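Local structure of zinc chaperone AztD (Citrobacter koseri, 6CMK) at residues L115-T120 against G155-T160; H126-Q131 against H169-P174; L211-H216 against L227-G232; I294-R299 against A313-E318; D359-V364 against I372-A377. The protein acts as a periplasmic zinc chaperone that binds zinc ions and passes one directly to the solute-binding protein AztC of the AztABCD transport system. All coordinates share one frame; numbering follows the deposited sequence. Where two conformers were deposited one is given.

How the contacts relate
Along the chain, contact 1 opens first, on strand 113-120 at the outer side of one blade of the beta propeller. It closes on the loop between helix 149-153 and strand 160-163, the last strand of the next sheet. Contact 2 opens inside that interval and closes beyond it, so the two cross; it joins strands 124-130 and 172-174 of successive blades. The other three follow in series without nesting. Contact 3 closes a short loop by a disulfide and touches contact 2 where H216 joins H126 and H169 at zinc. Contact 4 secures the passage from strand 291-295 to the following blade, and contact 5 is a hairpin in the blade after that, touching contact 4 through Y314 and F316.

Contact 1: residues L115-T120 against G155-T160; sequences LPLELT and GQKNIT
The backbones at P116-L119 and G155-I159 run nearly the same way, 17° apart, and the CA atoms of L117 and K157 lie 6.1 Å apart, with no main-chain hydrogen bond between the segments. The bridging falls to K157. With every torsion of its side chain close to 180°, it stretches past L117 to the main-chain carbonyl of E118, crossing that leucine at about a right angle. The fit is tight: L117 CD1 lies 3.4 Å from K157 CG. At the far end K157 NZ donates to E118 O at 2.8 Å, nearly along the C=O axis, while E118 OE1 stays 7.0 Å from K157 NZ, too far for a salt bridge. A water takes a second NZ proton and one from T120 N, giving the ammonium group two partners. A lysine suits this exposed edge because its methylenes can cover a leucine while its charge stays wet. Deeper in, L119 CD2 meets I159 CD1 at 3.8 Å, apolar branches that also pack on Q145. G155, at positive phi, ends helix 149-153 in a Schellman motif. Here the outer strand of one beta-propeller blade packs against a loop at the periphery of the next.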
# COMPACT_ATOMS: atom_id res chain seq x y z
N LEU B 115 -12.51 8.38 20.05
CA LEU B 115 -11.76 9.61 19.96
C LEU B 115 -12.64 10.80 20.29
O LEU B 115 -13.88 10.70 20.27
CB LEU B 115 -11.18 9.77 18.56
CG LEU B 115 -10.02 8.82 18.24
CD1 LEU B 115 -9.75 8.81 16.75
CD2 LEU B 115 -8.76 9.19 19.02
N PRO B 116 -12.04 11.94 20.65
CA PRO B 116 -12.85 13.13 20.96
C PRO B 116 -13.50 13.75 19.73
O PRO B 116 -14.47 14.51 19.90
CB PRO B 116 -11.85 14.09 21.61
CG PRO B 116 -10.52 13.66 21.08
CD PRO B 116 -10.61 12.16 20.91
N LEU B 117 -13.01 13.47 18.53
CA LEU B 117 -13.58 14.08 17.33
C LEU B 117 -15.02 13.63 17.15
O LEU B 117 -15.30 12.43 17.01
CB LEU B 117 -12.77 13.72 16.09
CG LEU B 117 -13.41 14.24 14.79
CD1 LEU B 117 -13.26 15.74 14.71
CD2 LEU B 117 -12.78 13.62 13.58
N GLU B 118 -15.92 14.61 17.10
CA GLU B 118 -17.29 14.42 16.66
C GLU B 118 -17.58 15.43 15.56
O GLU B 118 -17.14 16.58 15.64
CB GLU B 118 -18.30 14.61 17.78
CG GLU B 118 -18.26 13.58 18.89
CD GLU B 118 -19.40 13.79 19.87
OE1 GLU B 118 -20.05 14.85 19.81
OE2 GLU B 118 -19.65 12.89 20.70
N LEU B 119 -18.32 15.00 14.55
CA LEU B 119 -18.84 15.88 13.52
C LEU B 119 -20.34 16.01 13.74
O LEU B 119 -21.05 15.00 13.78
CB LEU B 119 -18.57 15.33 12.12
CG LEU B 119 -17.15 14.84 11.86
CD1 LEU B 119 -17.05 14.25 10.47
CD2 LEU B 119 -16.17 15.99 12.04
N THR B 120 -20.83 17.24 13.85
CA THR B 120 -22.24 17.47 14.13
C THR B 120 -22.90 18.26 13.02
O THR B 120 -22.29 19.14 12.40
CB THR B 120 -22.43 18.18 15.46
OG1 THR B 120 -21.83 19.48 15.40
CG2 THR B 120 -21.79 17.38 16.58
N GLY B 155 -6.18 13.90 17.93
CA GLY B 155 -7.16 14.60 18.74
C GLY B 155 -7.38 16.03 18.34
O GLY B 155 -7.83 16.83 19.17
N GLN B 156 -7.07 16.40 17.10
CA GLN B 156 -7.38 17.73 16.59
C GLN B 156 -8.63 17.69 15.72
O GLN B 156 -8.84 16.73 14.97
CB GLN B 156 -6.21 18.31 15.80
CG GLN B 156 -4.99 18.55 16.67
CD GLN B 156 -3.87 19.24 15.93
OE1 GLN B 156 -4.09 19.95 14.94
NE2 GLN B 156 -2.64 19.05 16.41
N LYS B 157 -9.47 18.70 15.85
CA LYS B 157 -10.63 18.87 14.98
C LYS B 157 -10.39 20.12 14.15
O LYS B 157 -10.55 21.25 14.63
CB LYS B 157 -11.92 19.00 15.79
CG LYS B 157 -13.14 19.16 14.89
CD LYS B 157 -14.43 19.20 15.68
CE LYS B 157 -15.61 19.34 14.75
NZ LYS B 157 -16.89 19.33 15.49
N ASN B 158 -10.01 19.92 12.88
CA ASN B 158 -9.63 20.98 11.96
C ASN B 158 -10.50 20.82 10.71
O ASN B 158 -10.13 20.11 9.77
CB ASN B 158 -8.15 20.89 11.63
CG ASN B 158 -7.28 20.85 12.87
OD1 ASN B 158 -7.71 21.23 13.96
ND2 ASN B 158 -6.04 20.39 12.72
N ILE B 159 -11.65 21.48 10.69
CA ILE B 159 -12.70 21.27 9.70
C ILE B 159 -12.69 22.39 8.68
O ILE B 159 -12.50 23.57 9.02
CB ILE B 159 -14.09 21.21 10.37
CG1 ILE B 159 -14.10 20.18 11.51
CG2 ILE B 159 -15.18 20.90 9.34
CD1 ILE B 159 -13.84 18.79 11.06
N THR B 160 -12.95 22.03 7.43
CA THR B 160 -13.32 22.99 6.39
C THR B 160 -14.76 22.69 5.96
O THR B 160 -15.08 21.57 5.57
CB THR B 160 -12.37 22.92 5.20
OG1 THR B 160 -11.05 23.25 5.63
CG2 THR B 160 -12.80 23.90 4.11
O HOH W 1 -18.77 19.20 13.15

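Contact 2: residues H126-Q131 against H169-P174; sequences HFVERQ and HGVAVP
H126 and H169 turn their imidazoles toward a common zinc ion, with their planes 67° apart. Each supplies NE2 as a ligand, and H126 NE2 and H169 NE2 lie 3.4 Å apart because both bind the metal. H169 NE2 sits at the edge of the H126 ring, near its plane, whereas H126 NE2 meets the H169 ring obliquely. H216 completes the protein ligands of this high-affinity site, and D139 OD2 accepts a hydrogen bond from H169 ND1, a second-shell hold on the ring's rotation. A water ties the two backbones close by, taking the proton of H126 N and donating to G170 O. Strands 126-130 and 172-174 are edge strands of successive propeller blades, running 14° from parallel with axes 6.5 Å apart; side chains and water therefore fill the gap that direct backbone pairing would close. V128 enters it with both branches: CG2 faces V171 CG2, and CG1, anti to the backbone N (chi1 180°), rests on P174 CD at 3.7 Å. A beta-branched residue suits the slot because it can touch two neighbours at once. Further along, R130 lays CG and CD against P174 and V173, and a bend at chi3 then turns its head so that NH1 donates to P174 O at 3.0 Å, the acceptor lying close to the guanidinium plane at its edge.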
# COMPACT_ATOMS: atom_id res chain seq x y z
N HIS B 126 -23.62 10.45 3.58
CA HIS B 126 -22.52 9.71 2.99
C HIS B 126 -21.16 10.17 3.50
O HIS B 126 -20.89 11.37 3.61
CB HIS B 126 -22.57 9.80 1.47
CG HIS B 126 -23.61 8.92 0.86
ND1 HIS B 126 -23.30 7.81 0.11
CD2 HIS B 126 -24.97 8.97 0.92
CE1 HIS B 126 -24.42 7.22 -0.28
NE2 HIS B 126 -25.44 7.90 0.20
N PHE B 127 -20.32 9.20 3.80
CA PHE B 127 -18.96 9.41 4.27
C PHE B 127 -18.02 8.89 3.19
O PHE B 127 -18.23 7.80 2.66
CB PHE B 127 -18.74 8.66 5.58
CG PHE B 127 -17.31 8.60 6.03
CD1 PHE B 127 -16.45 7.62 5.55
CD2 PHE B 127 -16.83 9.49 6.98
CE1 PHE B 127 -15.14 7.57 5.98
CE2 PHE B 127 -15.52 9.43 7.42
CZ PHE B 127 -14.68 8.47 6.92
N VAL B 128 -17.02 9.69 2.83
CA VAL B 128 -15.98 9.27 1.90
C VAL B 128 -14.63 9.65 2.48
O VAL B 128 -14.40 10.81 2.83
CB VAL B 128 -16.14 9.91 0.50
CG1 VAL B 128 -15.01 9.43 -0.41
CG2 VAL B 128 -17.48 9.59 -0.12
N GLU B 129 -13.73 8.67 2.55
CA GLU B 129 -12.35 8.92 2.94
C GLU B 129 -11.43 8.32 1.89
O GLU B 129 -11.70 7.24 1.35
CB GLU B 129 -12.05 8.34 4.32
CG GLU B 129 -10.64 8.59 4.82
CD GLU B 129 -9.63 7.56 4.34
OE1 GLU B 129 -10.06 6.44 3.97
OE2 GLU B 129 -8.42 7.85 4.38
N ARG B 130 -10.35 9.04 1.57
CA ARG B 130 -9.32 8.48 0.71
C ARG B 130 -8.01 9.18 1.00
O ARG B 130 -7.96 10.40 1.12
CB ARG B 130 -9.69 8.61 -0.78
CG ARG B 130 -10.21 9.98 -1.21
CD ARG B 130 -10.67 9.97 -2.67
NE ARG B 130 -9.59 9.58 -3.57
CZ ARG B 130 -8.60 10.38 -3.96
NH1 ARG B 130 -8.55 11.62 -3.54
NH2 ARG B 130 -7.65 9.92 -4.77
N GLN B 131 -6.94 8.38 1.14
CA GLN B 131 -5.59 8.91 1.35
C GLN B 131 -5.51 9.80 2.59
O GLN B 131 -4.65 10.68 2.69
CB GLN B 131 -5.10 9.65 0.12
CG GLN B 131 -5.19 8.81 -1.14
CD GLN B 131 -4.76 9.56 -2.38
OE1 GLN B 131 -5.00 10.76 -2.51
NE2 GLN B 131 -4.14 8.84 -3.29
N HIS B 169 -29.70 15.10 -0.38
CA HIS B 169 -29.06 13.80 -0.17
C HIS B 169 -27.99 13.64 -1.23
O HIS B 169 -28.25 13.19 -2.34
CB HIS B 169 -30.06 12.65 -0.24
CG HIS B 169 -29.44 11.33 0.09
ND1 HIS B 169 -28.98 11.02 1.36
CD2 HIS B 169 -29.17 10.25 -0.68
CE1 HIS B 169 -28.47 9.80 1.35
NE2 HIS B 169 -28.57 9.31 0.13
N GLY B 170 -26.76 13.98 -0.86
CA GLY B 170 -25.69 14.03 -1.82
C GLY B 170 -24.44 13.32 -1.36
O GLY B 170 -24.47 12.47 -0.46
N VAL B 171 -23.32 13.66 -2.00
CA VAL B 171 -22.04 13.05 -1.68
C VAL B 171 -20.94 14.04 -2.01
O VAL B 171 -21.03 14.80 -2.98
CB VAL B 171 -21.87 11.71 -2.45
CG1 VAL B 171 -22.03 11.94 -3.95
CG2 VAL B 171 -20.53 11.06 -2.12
N ALA B 172 -19.88 14.01 -1.20
CA ALA B 172 -18.69 14.81 -1.41
C ALA B 172 -17.49 13.89 -1.43
O ALA B 172 -17.35 13.03 -0.55
CB ALA B 172 -18.52 15.86 -0.31
N VAL B 173 -16.62 14.08 -2.41
CA VAL B 173 -15.43 13.26 -2.57
C VAL B 173 -14.22 14.16 -2.36
O VAL B 173 -14.07 15.17 -3.06
CB VAL B 173 -15.38 12.59 -3.95
CG1 VAL B 173 -14.21 11.63 -4.02
CG2 VAL B 173 -16.69 11.87 -4.24
N PRO B 174 -13.31 13.85 -1.41
CA PRO B 174 -12.22 14.77 -1.10
C PRO B 174 -10.99 14.55 -1.97
O PRO B 174 -10.54 13.41 -2.16
CB PRO B 174 -11.94 14.48 0.37
CG PRO B 174 -12.20 13.01 0.50
CD PRO B 174 -13.32 12.70 -0.48
O HOH W 2 -19.51 12.52 1.39
O HOH W 3 -25.73 11.72 1.97

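Contact 3: residues L211-H216 against L227-G232; sequences LCPGLH and LSCETG
A disulfide between C212 and C229 staples the linker joining two propeller blades to the turn after strand 224-228 in the second of them. C212 SG and C229 SG are bonded at 2.0 Å, with a torsion of -75° about the sulfur-sulfur bond. Backbone bonds reinforce the staple. E230 N donates to P213 O at 2.8 Å, almost straight, and H216 N gives its proton to S228 O. S228 returns the favour: its hydroxyl OG, turned between the backbone N and the carbonyl carbon (chi1 49°), donates to H216 O at 2.6 Å from a position tilted out of the carbonyl plane. A serine fits here because its short arm reaches a carbonyl beside its own strand. Around these bonds, P213 lays its CG on T231 CG2 at 3.8 Å, while L215 CD1 touches L227 CD1 at 4.2 Å on the buried side. G214 takes positive phi, a conformation that glycine adopts easily. The H216 side chain sets off away from residues 227-232; its NE2 binds zinc and its ND1 bonds S260 O. A covalent link and two hydrogen bonds to H216's own backbone thus fix the main chain from which this ligand reaches the metal; the oxidising periplasm is a setting in which such a disulfide is stable.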
# COMPACT_ATOMS: atom_id res chain seq x y z
N LEU B 211 -23.08 16.67 -15.76
CA LEU B 211 -24.46 16.25 -15.59
C LEU B 211 -24.55 14.73 -15.51
O LEU B 211 -23.88 14.01 -16.26
CB LEU B 211 -25.34 16.76 -16.74
CG LEU B 211 -26.17 18.02 -16.46
CD1 LEU B 211 -25.29 19.18 -16.09
CD2 LEU B 211 -27.02 18.38 -17.67
N CYS B 212 -25.38 14.25 -14.59
CA CYS B 212 -25.60 12.83 -14.36
C CYS B 212 -26.93 12.72 -13.62
O CYS B 212 -26.96 12.73 -12.38
CB CYS B 212 -24.45 12.21 -13.56
SG CYS B 212 -24.06 10.46 -13.97
N PRO B 213 -28.04 12.66 -14.34
CA PRO B 213 -29.36 12.73 -13.69
C PRO B 213 -29.57 11.60 -12.70
O PRO B 213 -29.22 10.45 -12.96
CB PRO B 213 -30.35 12.66 -14.86
CG PRO B 213 -29.57 12.12 -16.01
CD PRO B 213 -28.16 12.54 -15.81
N GLY B 214 -30.17 11.93 -11.56
CA GLY B 214 -30.51 10.92 -10.58
C GLY B 214 -29.28 10.35 -9.91
O GLY B 214 -29.20 9.14 -9.68
N LEU B 215 -28.30 11.19 -9.61
CA LEU B 215 -27.04 10.72 -9.05
C LEU B 215 -27.25 10.14 -7.65
O LEU B 215 -27.82 10.78 -6.77
CB LEU B 215 -26.05 11.87 -9.00
CG LEU B 215 -24.59 11.51 -8.69
CD1 LEU B 215 -23.67 12.50 -9.38
CD2 LEU B 215 -24.35 11.51 -7.19
N HIS B 216 -26.77 8.90 -7.46
CA HIS B 216 -26.80 8.24 -6.17
C HIS B 216 -25.95 6.98 -6.26
O HIS B 216 -26.11 6.19 -7.20
CB HIS B 216 -28.23 7.87 -5.75
CG HIS B 216 -28.33 7.35 -4.35
ND1 HIS B 216 -28.25 6.01 -4.04
CD2 HIS B 216 -28.48 8.00 -3.17
CE1 HIS B 216 -28.36 5.86 -2.74
NE2 HIS B 216 -28.50 7.05 -2.18
N LEU B 227 -19.22 7.69 -9.24
CA LEU B 227 -20.55 8.11 -8.82
C LEU B 227 -21.53 7.59 -9.88
O LEU B 227 -21.30 7.78 -11.07
CB LEU B 227 -20.66 9.63 -8.70
CG LEU B 227 -19.61 10.36 -7.85
CD1 LEU B 227 -19.80 11.87 -7.96
CD2 LEU B 227 -19.67 9.92 -6.40
N SER B 228 -22.60 6.95 -9.45
CA SER B 228 -23.54 6.35 -10.38
C SER B 228 -24.80 7.20 -10.51
O SER B 228 -25.22 7.87 -9.56
CB SER B 228 -23.91 4.93 -9.95
OG SER B 228 -24.27 4.90 -8.58
N CYS B 229 -25.40 7.16 -11.69
CA CYS B 229 -26.63 7.88 -11.94
C CYS B 229 -27.43 7.13 -13.00
O CYS B 229 -27.14 5.98 -13.33
CB CYS B 229 -26.33 9.33 -12.34
SG CYS B 229 -25.86 9.51 -14.04
N GLU B 230 -28.46 7.79 -13.55
CA GLU B 230 -29.37 7.12 -14.48
C GLU B 230 -28.73 6.85 -15.85
O GLU B 230 -29.18 5.95 -16.55
CB GLU B 230 -30.64 7.95 -14.64
CG GLU B 230 -31.39 8.14 -13.33
CD GLU B 230 -32.55 9.13 -13.42
OE1 GLU B 230 -32.68 9.83 -14.45
OE2 GLU B 230 -33.32 9.21 -12.45
N THR B 231 -27.69 7.60 -16.23
CA THR B 231 -27.09 7.44 -17.56
C THR B 231 -25.79 6.64 -17.56
O THR B 231 -25.36 6.21 -18.63
CB THR B 231 -26.82 8.80 -18.20
OG1 THR B 231 -25.92 9.56 -17.37
CG2 THR B 231 -28.11 9.57 -18.40
N GLY B 232 -25.16 6.45 -16.41
CA GLY B 232 -23.85 5.83 -16.39
C GLY B 232 -23.14 6.13 -15.08
O GLY B 232 -23.78 6.37 -14.06
O HOH W 4 -25.49 12.10 -18.11

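Contact 4: residues I294-R299 against A313-E318; sequences IQLPTR and AYVFTE
L296 makes the first touch, just past the end of strand 291-295, laying its CD1 against V315 CG1 and T317 CG2, each at 4.2 Å; an apolar side chain is apt because its partners, V315 and T317, are buried. Next, T298 sets its hydroxyl oxygen OG1 3.3 Å from T317 CB, the two side chains crossing at about a right angle. T298 CB lies 3.6 Å from E318 CG, so this small residue lets the glutamate pass close by. T317's own hydroxyl is engaged elsewhere, with D319 and N323. R299 then carries the contact at both its backbone and its side chain. Its carbonyl O accepts the proton of E318 N at 2.8 Å. In return E318 CG takes up chi1 65°, between the backbone N and the carbonyl carbon, and this first torsion turns the otherwise extended chain so that OE1 reaches R299. E318 OE1 receives R299 N at 3.0 Å and R299 NE at 2.7 Å, both from the same face of the carboxylate; the second bond is part of a salt bridge. OE1 lies at the edge of the guanidinium, although the two flat groups are turned 67° apart. E318 OE2 accepts from M344 N. With both oxygens engaged, the buried carboxylate is held firmly, and the link between two blades is tied to the end of strand 312-317. The arginine's charge would favour the ionised form of the glutamate.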
# COMPACT_ATOMS: atom_id res chain seq x y z
N ILE B 294 -24.48 -9.62 -14.00
CA ILE B 294 -24.74 -10.89 -13.32
C ILE B 294 -26.17 -10.88 -12.80
O ILE B 294 -26.57 -9.95 -12.09
CB ILE B 294 -23.75 -11.17 -12.18
CG1 ILE B 294 -22.33 -11.28 -12.73
CG2 ILE B 294 -24.15 -12.45 -11.44
CD1 ILE B 294 -21.27 -11.48 -11.68
N GLN B 295 -26.92 -11.92 -13.15
CA GLN B 295 -28.27 -12.10 -12.66
C GLN B 295 -28.25 -12.92 -11.38
O GLN B 295 -27.69 -14.02 -11.35
CB GLN B 295 -29.11 -12.81 -13.72
CG GLN B 295 -30.53 -13.14 -13.27
CD GLN B 295 -31.38 -11.91 -13.11
OE1 GLN B 295 -31.58 -11.15 -14.06
NE2 GLN B 295 -31.90 -11.69 -11.91
N LEU B 296 -28.86 -12.38 -10.31
CA LEU B 296 -28.92 -13.10 -9.06
C LEU B 296 -30.21 -13.93 -9.00
O LEU B 296 -31.24 -13.52 -9.54
CB LEU B 296 -28.89 -12.14 -7.88
CG LEU B 296 -27.76 -11.12 -7.90
CD1 LEU B 296 -27.98 -10.09 -6.80
CD2 LEU B 296 -26.42 -11.82 -7.73
N PRO B 297 -30.17 -15.08 -8.33
CA PRO B 297 -31.40 -15.88 -8.22
C PRO B 297 -32.49 -15.21 -7.41
O PRO B 297 -33.67 -15.39 -7.73
CB PRO B 297 -30.92 -17.20 -7.58
CG PRO B 297 -29.58 -16.92 -7.02
CD PRO B 297 -28.99 -15.76 -7.76
N THR B 298 -32.14 -14.46 -6.36
CA THR B 298 -33.10 -13.68 -5.60
C THR B 298 -32.52 -12.29 -5.39
O THR B 298 -31.44 -11.96 -5.89
CB THR B 298 -33.44 -14.34 -4.26
OG1 THR B 298 -32.25 -14.52 -3.48
CG2 THR B 298 -34.11 -15.69 -4.47
N ARG B 299 -33.23 -11.47 -4.62
CA ARG B 299 -32.86 -10.06 -4.51
C ARG B 299 -31.65 -9.85 -3.61
O ARG B 299 -31.43 -10.57 -2.63
CB ARG B 299 -34.05 -9.25 -3.99
CG ARG B 299 -35.07 -8.98 -5.08
CD ARG B 299 -36.37 -8.47 -4.52
NE ARG B 299 -37.08 -9.50 -3.78
CZ ARG B 299 -38.23 -9.31 -3.14
NH1 ARG B 299 -38.79 -8.11 -3.15
NH2 ARG B 299 -38.80 -10.31 -2.49
N ALA B 313 -15.51 -11.05 -4.99
CA ALA B 313 -16.40 -10.23 -4.18
C ALA B 313 -17.52 -11.14 -3.69
O ALA B 313 -17.65 -12.28 -4.12
CB ALA B 313 -16.98 -9.05 -4.97
N TYR B 314 -18.33 -10.63 -2.78
CA TYR B 314 -19.42 -11.42 -2.21
C TYR B 314 -20.73 -10.65 -2.23
O TYR B 314 -20.75 -9.45 -1.96
CB TYR B 314 -19.10 -11.84 -0.76
CG TYR B 314 -17.75 -12.48 -0.69
CD1 TYR B 314 -17.53 -13.71 -1.27
CD2 TYR B 314 -16.69 -11.81 -0.11
CE1 TYR B 314 -16.28 -14.27 -1.25
CE2 TYR B 314 -15.44 -12.37 -0.08
CZ TYR B 314 -15.24 -13.59 -0.65
OH TYR B 314 -13.98 -14.14 -0.63
N VAL B 315 -21.81 -11.35 -2.57
CA VAL B 315 -23.16 -10.80 -2.52
C VAL B 315 -23.99 -11.68 -1.62
O VAL B 315 -23.96 -12.91 -1.74
CB VAL B 315 -23.80 -10.71 -3.91
CG1 VAL B 315 -25.07 -9.85 -3.84
CG2 VAL B 315 -22.84 -10.17 -4.94
N PHE B 316 -24.74 -11.06 -0.71
CA PHE B 316 -25.71 -11.78 0.11
C PHE B 316 -27.10 -11.52 -0.45
O PHE B 316 -27.44 -10.38 -0.77
CB PHE B 316 -25.64 -11.34 1.57
CG PHE B 316 -26.35 -12.27 2.51
CD1 PHE B 316 -27.67 -12.09 2.83
CD2 PHE B 316 -25.67 -13.34 3.07
CE1 PHE B 316 -28.32 -12.95 3.69
CE2 PHE B 316 -26.31 -14.21 3.93
CZ PHE B 316 -27.64 -14.02 4.24
N THR B 317 -27.90 -12.58 -0.58
CA THR B 317 -29.21 -12.48 -1.19
C THR B 317 -30.29 -12.83 -0.17
O THR B 317 -30.02 -13.44 0.87
CB THR B 317 -29.32 -13.38 -2.44
OG1 THR B 317 -28.74 -14.66 -2.18
CG2 THR B 317 -28.62 -12.74 -3.64
N GLU B 318 -31.52 -12.43 -0.49
CA GLU B 318 -32.62 -12.51 0.47
C GLU B 318 -32.96 -13.95 0.84
O GLU B 318 -33.57 -14.18 1.89
CB GLU B 318 -33.86 -11.82 -0.11
CG GLU B 318 -34.41 -12.49 -1.35
CD GLU B 318 -35.61 -11.78 -1.92
OE1 GLU B 318 -35.80 -11.82 -3.16
OE2 GLU B 318 -36.38 -11.18 -1.13

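Contact 5: residues D359-V364 against I372-A377; sequences DNKIYV and IIVLDA
The phenol ring of Y363 has I372 CG2 at its edge, near the ring plane, while V374 meets it obliquely, with V374 CG1 3.8 Å from Y363 CE2. Y363 and V374 point the same way, side by side, as cross-strand neighbours on one face do; they form a non-hydrogen-bonded pair. The tyrosine hydroxyl bonds A53 O of the adjoining blade. K361 adds its extended methylenes, CD lying 3.8 Å from V374 CG1. Across the sheet, I362 packs its CG1 4.0 Å from A377 CB, and V364 CG2 approaches L375 CD1, so branched apolar residues fill this buried face. The two hydrogen-bonded pairs are I362 with L375 and V364 with I373. I362 N to L375 O measures 2.8 Å, and L375 N returns the same length to I362 O. At the open end, A377 N donates to N360 O from above its carbonyl plane, and a water joins N360 O to D376 OD1, while D376 OD2 accepts from S379 N. Paired amide bonds thus satisfy the backbone between this four-stranded blade's two middle strands; polar groups and water take over at the open end.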
# COMPACT_ATOMS: atom_id res chain seq x y z
N ASP B 359 -8.80 -11.10 7.10
CA ASP B 359 -7.78 -12.14 6.95
C ASP B 359 -8.33 -13.19 5.98
O ASP B 359 -8.67 -12.83 4.84
CB ASP B 359 -7.40 -12.67 8.34
CG ASP B 359 -6.05 -13.35 8.36
OD1 ASP B 359 -5.25 -13.11 7.43
OD2 ASP B 359 -5.79 -14.12 9.30
N ASN B 360 -8.46 -14.45 6.38
CA ASN B 360 -8.95 -15.49 5.48
C ASN B 360 -10.36 -15.93 5.85
O ASN B 360 -10.73 -17.08 5.61
CB ASN B 360 -7.97 -16.66 5.48
CG ASN B 360 -6.59 -16.26 5.00
OD1 ASN B 360 -6.45 -15.34 4.19
ND2 ASN B 360 -5.57 -16.94 5.50
N LYS B 361 -11.14 -15.02 6.42
CA LYS B 361 -12.48 -15.33 6.90
C LYS B 361 -13.47 -14.30 6.38
O LYS B 361 -13.15 -13.12 6.18
CB LYS B 361 -12.52 -15.36 8.43
CG LYS B 361 -11.76 -16.51 9.03
CD LYS B 361 -11.65 -16.36 10.53
CE LYS B 361 -11.22 -17.66 11.20
NZ LYS B 361 -11.38 -17.60 12.68
N ILE B 362 -14.70 -14.77 6.20
CA ILE B 362 -15.84 -13.95 5.83
C ILE B 362 -16.82 -13.95 7.00
O ILE B 362 -17.05 -14.99 7.63
CB ILE B 362 -16.53 -14.47 4.56
CG1 ILE B 362 -15.52 -14.56 3.40
CG2 ILE B 362 -17.68 -13.55 4.17
CD1 ILE B 362 -16.05 -15.37 2.23
N TYR B 363 -17.38 -12.78 7.29
CA TYR B 363 -18.24 -12.56 8.45
C TYR B 363 -19.59 -12.05 7.97
O TYR B 363 -19.66 -11.08 7.21
CB TYR B 363 -17.62 -11.57 9.43
CG TYR B 363 -16.29 -12.02 9.95
CD1 TYR B 363 -15.14 -11.87 9.17
CD2 TYR B 363 -16.17 -12.63 11.18
CE1 TYR B 363 -13.92 -12.32 9.61
CE2 TYR B 363 -14.94 -13.07 11.64
CZ TYR B 363 -13.82 -12.90 10.85
OH TYR B 363 -12.59 -13.34 11.28
N VAL B 364 -20.66 -12.69 8.43
CA VAL B 364 -22.01 -12.34 8.03
C VAL B 364 -22.83 -12.13 9.29
O VAL B 364 -22.98 -13.06 10.09
CB VAL B 364 -22.66 -13.42 7.15
CG1 VAL B 364 -24.09 -13.01 6.79
CG2 VAL B 364 -21.85 -13.65 5.88
N ILE B 372 -22.88 -13.61 14.61
CA ILE B 372 -22.14 -13.43 13.37
C ILE B 372 -21.67 -14.81 12.93
O ILE B 372 -21.06 -15.53 13.72
CB ILE B 372 -20.94 -12.48 13.55
CG1 ILE B 372 -21.41 -11.12 14.07
CG2 ILE B 372 -20.15 -12.34 12.25
CD1 ILE B 372 -20.28 -10.22 14.54
N ILE B 373 -21.95 -15.17 11.68
CA ILE B 373 -21.47 -16.42 11.10
C ILE B 373 -20.09 -16.19 10.51
O ILE B 373 -19.85 -15.17 9.85
CB ILE B 373 -22.44 -16.96 10.03
CG1 ILE B 373 -23.88 -17.01 10.55
CG2 ILE B 373 -21.97 -18.32 9.54
CD1 ILE B 373 -24.04 -17.67 11.91
N VAL B 374 -19.17 -17.13 10.73
CA VAL B 374 -17.79 -17.01 10.25
C VAL B 374 -17.54 -18.12 9.24
O VAL B 374 -17.73 -19.30 9.56
CB VAL B 374 -16.78 -17.10 11.40
CG1 VAL B 374 -15.37 -16.81 10.89
CG2 VAL B 374 -17.14 -16.13 12.52
N LEU B 375 -17.10 -17.75 8.05
CA LEU B 375 -16.79 -18.70 6.99
C LEU B 375 -15.33 -18.62 6.61
O LEU B 375 -14.74 -17.54 6.59
CB LEU B 375 -17.62 -18.44 5.73
CG LEU B 375 -19.14 -18.55 5.88
CD1 LEU B 375 -19.76 -17.19 6.20
CD2 LEU B 375 -19.72 -19.12 4.60
N ASP B 376 -14.76 -19.77 6.26
CA ASP B 376 -13.44 -19.78 5.64
C ASP B 376 -13.57 -19.28 4.21
O ASP B 376 -14.43 -19.75 3.45
CB ASP B 376 -12.86 -21.20 5.67
CG ASP B 376 -11.51 -21.28 4.99
OD1 ASP B 376 -10.51 -20.87 5.60
OD2 ASP B 376 -11.45 -21.75 3.83
N ALA B 377 -12.74 -18.32 3.83
CA ALA B 377 -12.96 -17.64 2.56
C ALA B 377 -12.73 -18.56 1.36
O ALA B 377 -13.44 -18.46 0.36
CB ALA B 377 -12.07 -16.41 2.43
O HOH W 5 -10.28 -19.39 7.62